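Local atomic coordinates of Ribose/Galactose Isomerase (Vibrio parahaemolyticus, PDB entry 3ONO), a protein that probably interconverts aldose and ketose forms of sugar phosphates as an isomerase of the LacAB/RpiB family. Residues Glu24-Ala29 against His34-Val39; Glu194-His199 against Glu207-Leu212. All coordinates share one frame; numbering follows the deposited sequence. Where two conformers were deposited one is given.

Interaction 1: residues Glu24-Ala29 against His34-Val39; sequences ELNSVA and HDVFNV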
loop_
_atom_site.group_PDB
_atom_site.type_symbol
_atom_site.label_atom_id
_atom_site.label_comp_id
_atom_site.label_asym_id
_atom_site.label_seq_id
_atom_site.Cartn_x
_atom_site.Cartn_y
_atom_site.Cartn_z
ATOM N N GLU A 24 -13.105 5.357 -16.867
ATOM C CA GLU A 24 -13.553 4.850 -15.579
ATOM C C GLU A 24 -14.450 5.868 -14.882
ATOM O O GLU A 24 -15.448 5.495 -14.274
ATOM C CB GLU A 24 -12.368 4.469 -14.684
ATOM C CG GLU A 24 -11.449 3.374 -15.279
ATOM C CD GLU A 24 -12.096 2.002 -15.314
ATOM O OE1 GLU A 24 -13.223 1.849 -14.791
ATOM O OE2 GLU A 24 -11.470 1.071 -15.871
ATOM N N LEU A 25 -14.103 7.152 -14.962
ATOM C CA LEU A 25 -14.880 8.169 -14.249
ATOM C C LEU A 25 -16.288 8.268 -14.833
ATOM O O LEU A 25 -17.280 8.320 -14.105
ATOM C CB LEU A 25 -14.183 9.547 -14.266
ATOM C CG LEU A 25 -14.840 10.627 -13.402
ATOM C CD1 LEU A 25 -14.881 10.183 -11.930
ATOM C CD2 LEU A 25 -14.060 11.933 -13.535
ATOM N N ASN A 26 -16.363 8.308 -16.157
ATOM C CA ASN A 26 -17.638 8.386 -16.840
ATOM C C ASN A 26 -18.487 7.164 -16.524
ATOM O O ASN A 26 -19.673 7.286 -16.227
ATOM C CB ASN A 26 -17.411 8.521 -18.338
ATOM C CG ASN A 26 -17.203 9.956 -18.750
ATOM O OD1 ASN A 26 -17.998 10.827 -18.394
ATOM N ND2 ASN A 26 -16.114 10.223 -19.470
ATOM N N SER A 27 -17.863 5.991 -16.577
ATOM C CA SER A 27 -18.550 4.746 -16.254
ATOM C C SER A 27 -19.100 4.765 -14.828
ATOM O O SER A 27 -20.298 4.564 -14.605
ATOM C CB SER A 27 -17.609 3.553 -16.453
ATOM O OG SER A 27 -18.224 2.346 -16.051
ATOM N N VAL A 28 -18.224 5.014 -13.857
ATOM C CA VAL A 28 -18.620 4.945 -12.453
ATOM C C VAL A 28 -19.489 6.121 -12.028
ATOM O O VAL A 28 -20.621 5.938 -11.580
ATOM C CB VAL A 28 -17.396 4.865 -11.517
ATOM C CG1 VAL A 28 -17.850 4.900 -10.064
ATOM C CG2 VAL A 28 -16.606 3.607 -11.816
ATOM N N ALA A 29 -18.957 7.335 -12.164
ATOM C CA ALA A 29 -19.651 8.504 -11.664
ATOM C C ALA A 29 -20.868 8.810 -12.517
ATOM O O ALA A 29 -21.905 9.222 -12.004
ATOM C CB ALA A 29 -18.703 9.726 -11.591
ATOM N N HIS A 34 -23.956 11.385 -11.690
ATOM C CA HIS A 34 -23.177 12.618 -11.657
ATOM C C HIS A 34 -22.908 13.126 -13.073
ATOM O O HIS A 34 -22.975 12.362 -14.039
ATOM C CB HIS A 34 -21.854 12.395 -10.916
ATOM C CG HIS A 34 -22.018 11.867 -9.525
ATOM N ND1 HIS A 34 -22.575 12.612 -8.507
ATOM C CD2 HIS A 34 -21.673 10.677 -8.975
ATOM C CE1 HIS A 34 -22.579 11.900 -7.393
ATOM N NE2 HIS A 34 -22.035 10.721 -7.650
ATOM N N ASP A 35 -22.570 14.409 -13.179
ATOM C CA ASP A 35 -22.288 15.059 -14.456
ATOM C C ASP A 35 -20.777 15.273 -14.582
ATOM O O ASP A 35 -20.200 16.074 -13.850
ATOM C CB ASP A 35 -23.030 16.401 -14.507
ATOM C CG ASP A 35 -23.116 16.983 -15.906
ATOM O OD1 ASP A 35 -22.739 16.293 -16.875
ATOM O OD2 ASP A 35 -23.585 18.140 -16.032
ATOM N N VAL A 36 -20.140 14.562 -15.506
ATOM C CA VAL A 36 -18.683 14.534 -15.570
ATOM C C VAL A 36 -18.129 15.385 -16.706
ATOM O O VAL A 36 -18.615 15.306 -17.836
ATOM C CB VAL A 36 -18.203 13.085 -15.734
ATOM C CG1 VAL A 36 -16.687 13.014 -15.910
ATOM C CG2 VAL A 36 -18.681 12.227 -14.549
ATOM N N PHE A 37 -17.120 16.201 -16.396
ATOM C CA PHE A 37 -16.468 17.085 -17.373
ATOM C C PHE A 37 -14.982 16.762 -17.405
ATOM O O PHE A 37 -14.359 16.633 -16.358
ATOM C CB PHE A 37 -16.627 18.553 -16.961
ATOM C CG PHE A 37 -18.051 18.982 -16.814
ATOM C CD1 PHE A 37 -18.695 19.656 -17.840
ATOM C CD2 PHE A 37 -18.751 18.695 -15.659
ATOM C CE1 PHE A 37 -20.019 20.040 -17.707
ATOM C CE2 PHE A 37 -20.065 19.081 -15.515
ATOM C CZ PHE A 37 -20.707 19.743 -16.545
ATOM N N ASN A 38 -14.416 16.635 -18.597
ATOM C CA ASN A 38 -13.010 16.267 -18.725
ATOM C C ASN A 38 -12.338 17.512 -19.256
ATOM O O ASN A 38 -12.371 17.761 -20.461
ATOM C CB ASN A 38 -12.868 15.080 -19.690
ATOM C CG ASN A 38 -11.462 14.505 -19.741
ATOM O OD1 ASN A 38 -11.101 13.818 -20.712
ATOM N ND2 ASN A 38 -10.672 14.737 -18.694
ATOM N N VAL A 39 -11.773 18.320 -18.353
ATOM C CA VAL A 39 -11.387 19.692 -18.699
ATOM C C VAL A 39 -9.891 19.915 -18.799
ATOM O O VAL A 39 -9.460 20.978 -19.254
ATOM C CB VAL A 39 -11.944 20.724 -17.694
ATOM C CG1 VAL A 39 -13.448 20.561 -17.557
ATOM C CG2 VAL A 39 -11.258 20.556 -16.334
HETATM O O HOH W 1 -18.262 13.097 -20.069
#
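Val36 of strand 35-38 fits against one side of helix 18-31, where its two methyls find different partners. CG1 meets Leu25, 3.7 Å from CD2 of that leucine. CG2 lies 3.9 Å from Ala29 CB. The valine holds CG1 anti to its backbone N (chi1 176°), which splits the methyls between these two helix residues. On the exposed side Asn26 OD1 sits 3.5 Å from Val36 CB. Asn26 OD1 also accepts a hydrogen bond from a water, 2.8 Å away, which donates as well to Val36 O at 3.2 Å. The water thus joins the Asn26 side chain to the strand backbone. At the other end His34 N donates to Ala29 O at 3.0 Å, with an N-H...O angle of 154°, and ties the last part of the helix to the residue just before the strand. The His34 ring is held from outside, ND1 by Met4 N and NE2 by Phe137 O. Leu25 also packs on Leu8 of the neighbouring strand and on Phe133 of helix 125-136. Helix segment 24-29 runs nearly antiparallel to strand 35-38, at 172°, as in the beta-alpha-beta crossover formed by strand 5-8, helix 18-31 and strand 35-38.

Interaction 2: residues Glu194-His199 against Glu207-Leu212; sequences ECFFAH and EYVKSL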
loop_
_atom_site.group_PDB
_atom_site.type_symbol
_atom_site.label_atom_id
_atom_site.label_comp_id
_atom_site.label_asym_id
_atom_site.label_seq_id
_atom_site.Cartn_x
_atom_site.Cartn_y
_atom_site.Cartn_z
ATOM N N GLU A 194 -15.758 25.495 -22.166
ATOM C CA GLU A 194 -17.117 25.014 -22.342
ATOM C C GLU A 194 -17.761 24.700 -20.997
ATOM O O GLU A 194 -18.926 25.022 -20.766
ATOM C CB GLU A 194 -17.140 23.779 -23.246
ATOM C CG GLU A 194 -18.542 23.334 -23.631
ATOM C CD GLU A 194 -18.548 22.063 -24.468
ATOM O OE1 GLU A 194 -17.462 21.649 -24.936
ATOM O OE2 GLU A 194 -19.643 21.480 -24.654
ATOM N N CYS A 195 -16.997 24.065 -20.108
ATOM C CA CYS A 195 -17.487 23.764 -18.773
ATOM C C CYS A 195 -17.673 25.065 -17.992
ATOM O O CYS A 195 -18.749 25.336 -17.466
ATOM C CB CYS A 195 -16.508 22.828 -18.044
ATOM S SG CYS A 195 -16.849 22.585 -16.281
ATOM N N PHE A 196 -16.629 25.885 -17.941
ATOM C CA PHE A 196 -16.657 27.089 -17.129
ATOM C C PHE A 196 -17.802 28.035 -17.495
ATOM O O PHE A 196 -18.610 28.423 -16.652
ATOM C CB PHE A 196 -15.332 27.848 -17.239
ATOM C CG PHE A 196 -15.335 29.156 -16.518
ATOM C CD1 PHE A 196 -15.327 29.192 -15.135
ATOM C CD2 PHE A 196 -15.380 30.363 -17.219
ATOM C CE1 PHE A 196 -15.345 30.414 -14.457
ATOM C CE2 PHE A 196 -15.386 31.578 -16.557
ATOM C CZ PHE A 196 -15.372 31.620 -15.184
ATOM N N PHE A 197 -17.855 28.422 -18.757
ATOM C CA PHE A 197 -18.830 29.425 -19.165
ATOM C C PHE A 197 -20.279 28.948 -19.056
ATOM O O PHE A 197 -21.192 29.751 -18.829
ATOM C CB PHE A 197 -18.498 29.961 -20.555
ATOM C CG PHE A 197 -17.308 30.876 -20.568
ATOM C CD1 PHE A 197 -17.309 32.043 -19.821
ATOM C CD2 PHE A 197 -16.187 30.570 -21.317
ATOM C CE1 PHE A 197 -16.218 32.891 -19.827
ATOM C CE2 PHE A 197 -15.093 31.405 -21.323
ATOM C CZ PHE A 197 -15.110 32.576 -20.575
ATOM N N ALA A 198 -20.483 27.649 -19.200
ATOM C CA ALA A 198 -21.809 27.059 -19.104
ATOM C C ALA A 198 -22.322 27.017 -17.671
ATOM O O ALA A 198 -23.534 27.030 -17.436
ATOM C CB ALA A 198 -21.801 25.658 -19.692
ATOM N N HIS A 199 -21.406 26.947 -16.707
ATOM C CA HIS A 199 -21.816 26.660 -15.335
ATOM C C HIS A 199 -21.362 27.690 -14.291
ATOM O O HIS A 199 -21.787 27.616 -13.137
ATOM C CB HIS A 199 -21.374 25.248 -14.942
ATOM C CG HIS A 199 -21.963 24.179 -15.806
ATOM N ND1 HIS A 199 -23.278 23.781 -15.698
ATOM C CD2 HIS A 199 -21.425 23.435 -16.803
ATOM C CE1 HIS A 199 -23.521 22.824 -16.579
ATOM N NE2 HIS A 199 -22.413 22.598 -17.264
ATOM N N GLU A 207 -16.042 37.411 -15.814
ATOM C CA GLU A 207 -15.527 38.602 -16.480
ATOM C C GLU A 207 -14.004 38.611 -16.500
ATOM O O GLU A 207 -13.391 38.988 -17.501
ATOM C CB GLU A 207 -16.084 39.878 -15.846
ATOM C CG GLU A 207 -17.533 40.164 -16.236
ATOM C CD GLU A 207 -17.735 40.245 -17.745
ATOM O OE1 GLU A 207 -17.057 41.070 -18.396
ATOM O OE2 GLU A 207 -18.567 39.474 -18.278
ATOM N N TYR A 208 -13.393 38.177 -15.400
ATOM C CA TYR A 208 -11.941 38.106 -15.339
ATOM C C TYR A 208 -11.412 37.095 -16.351
ATOM O O TYR A 208 -10.480 37.395 -17.096
ATOM C CB TYR A 208 -11.460 37.728 -13.932
ATOM C CG TYR A 208 -10.006 37.327 -13.899
ATOM C CD1 TYR A 208 -9.004 38.253 -14.162
ATOM C CD2 TYR A 208 -9.632 36.010 -13.598
ATOM C CE1 TYR A 208 -7.671 37.896 -14.142
ATOM C CE2 TYR A 208 -8.298 35.643 -13.567
ATOM C CZ TYR A 208 -7.324 36.581 -13.838
ATOM O OH TYR A 208 -5.999 36.230 -13.823
ATOM N N VAL A 209 -11.990 35.894 -16.354
ATOM C CA VAL A 209 -11.595 34.863 -17.319
ATOM C C VAL A 209 -11.757 35.371 -18.758
ATOM O O VAL A 209 -10.841 35.245 -19.571
ATOM C CB VAL A 209 -12.357 33.551 -17.110
ATOM C CG1 VAL A 209 -12.071 32.580 -18.251
ATOM C CG2 VAL A 209 -11.973 32.937 -15.756
ATOM N N LYS A 210 -12.902 35.977 -19.059
ATOM C CA LYS A 210 -13.136 36.549 -20.394
ATOM C C LYS A 210 -12.028 37.516 -20.819
ATOM O O LYS A 210 -11.590 37.508 -21.973
ATOM C CB LYS A 210 -14.493 37.263 -20.463
ATOM C CG LYS A 210 -15.678 36.315 -20.532
ATOM C CD LYS A 210 -17.008 37.035 -20.767
ATOM C CE LYS A 210 -18.157 36.021 -20.794
ATOM N NZ LYS A 210 -19.427 36.563 -21.352
ATOM N N SER A 211 -11.574 38.339 -19.881
ATOM C CA SER A 211 -10.552 39.327 -20.175
ATOM C C SER A 211 -9.215 38.712 -20.584
ATOM O O SER A 211 -8.384 39.379 -21.209
ATOM C CB SER A 211 -10.373 40.281 -18.988
ATOM O OG SER A 211 -9.552 39.724 -17.971
ATOM N N LEU A 212 -8.987 37.453 -20.208
ATOM C CA LEU A 212 -7.757 36.765 -20.584
ATOM C C LEU A 212 -7.807 36.186 -22.006
ATOM O O LEU A 212 -6.766 35.890 -22.600
ATOM C CB LEU A 212 -7.447 35.638 -19.582
ATOM C CG LEU A 212 -7.252 36.051 -18.116
ATOM C CD1 LEU A 212 -7.129 34.784 -17.247
ATOM C CD2 LEU A 212 -6.037 36.933 -17.954
#
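Phe196 and Phe197, consecutive on helix 190-199, reach across to Val209 and Lys210, consecutive on helix 203-212. Phe196 points toward the partner helix. Its ring lies obliquely to Val209, and its CE2 atom comes 3.7 Å from Val209 CB. The neighbouring ring atom CZ of Phe196 is equally close to Val209 CG2. The Phe196 and Val209 side chains lie alongside each other, pointing opposite ways. Phe197 starts out less directly, but its ring end swings in. With CG anti to the carbonyl carbon (chi1 -73°), its CZ approaches Val209 CG1 at 3.8 Å. Val209 is therefore shared by both rings: CG2 rests on Phe196, while CG1 touches both Phe197 and Phe196. The Phe197 ring also has Phe196 CD2 over the centre of one face, 3.6 Å above the plane, so the first phenylalanine backs the second.

Lys210 meets Phe197 through its aliphatic stem. Its CG lies 3.5 Å from Phe197 CE1, in an oblique approach. The chain beyond CG is extended (chi2 -173°, chi3 -179°), and CE still lies 3.8 Å from Phe197 CE1. The short helical segments are 11.5 Å apart at their axes, a gap filled by the two rings from one helix and by Val209 and the Lys210 stem from the other. On the inner side Phe196 and Val209 both pack on Ile60 of helix 51-63, and Phe196 also touches Leu61 and Ser64. Leu213, near the chain end, touches Phe197.

The contact is graded from a buried Phe196-Val209 pair to an exposed lysine. Its cohesion rests on van der Waals and hydrophobic contact between rings, methyls and methylenes, with the lysine stem extending this apolar surface toward solvent.

Overall arrangement
The two interactions follow in series along the chain, and their centres lie about 21 Å apart. Interaction 1 belongs to the parallel five-stranded sheet, at strand 35-38, its outermost strand on that side within this chain. Interaction 2 joins the last two helices, 190-199 and 203-212. They meet directly: Phe37 CZ lies 3.4 Å from His199 NE2, and Val39 CG1 lies 3.8 Å from Cys195 CB. Val36 of strand 35-38 faces helix 18-31, while Phe37 and Val39 meet helix 190-199. This sets helix 190-199 against the edge of the alpha-beta-alpha sandwich, with helix 203-212 packed on its far side from the strand.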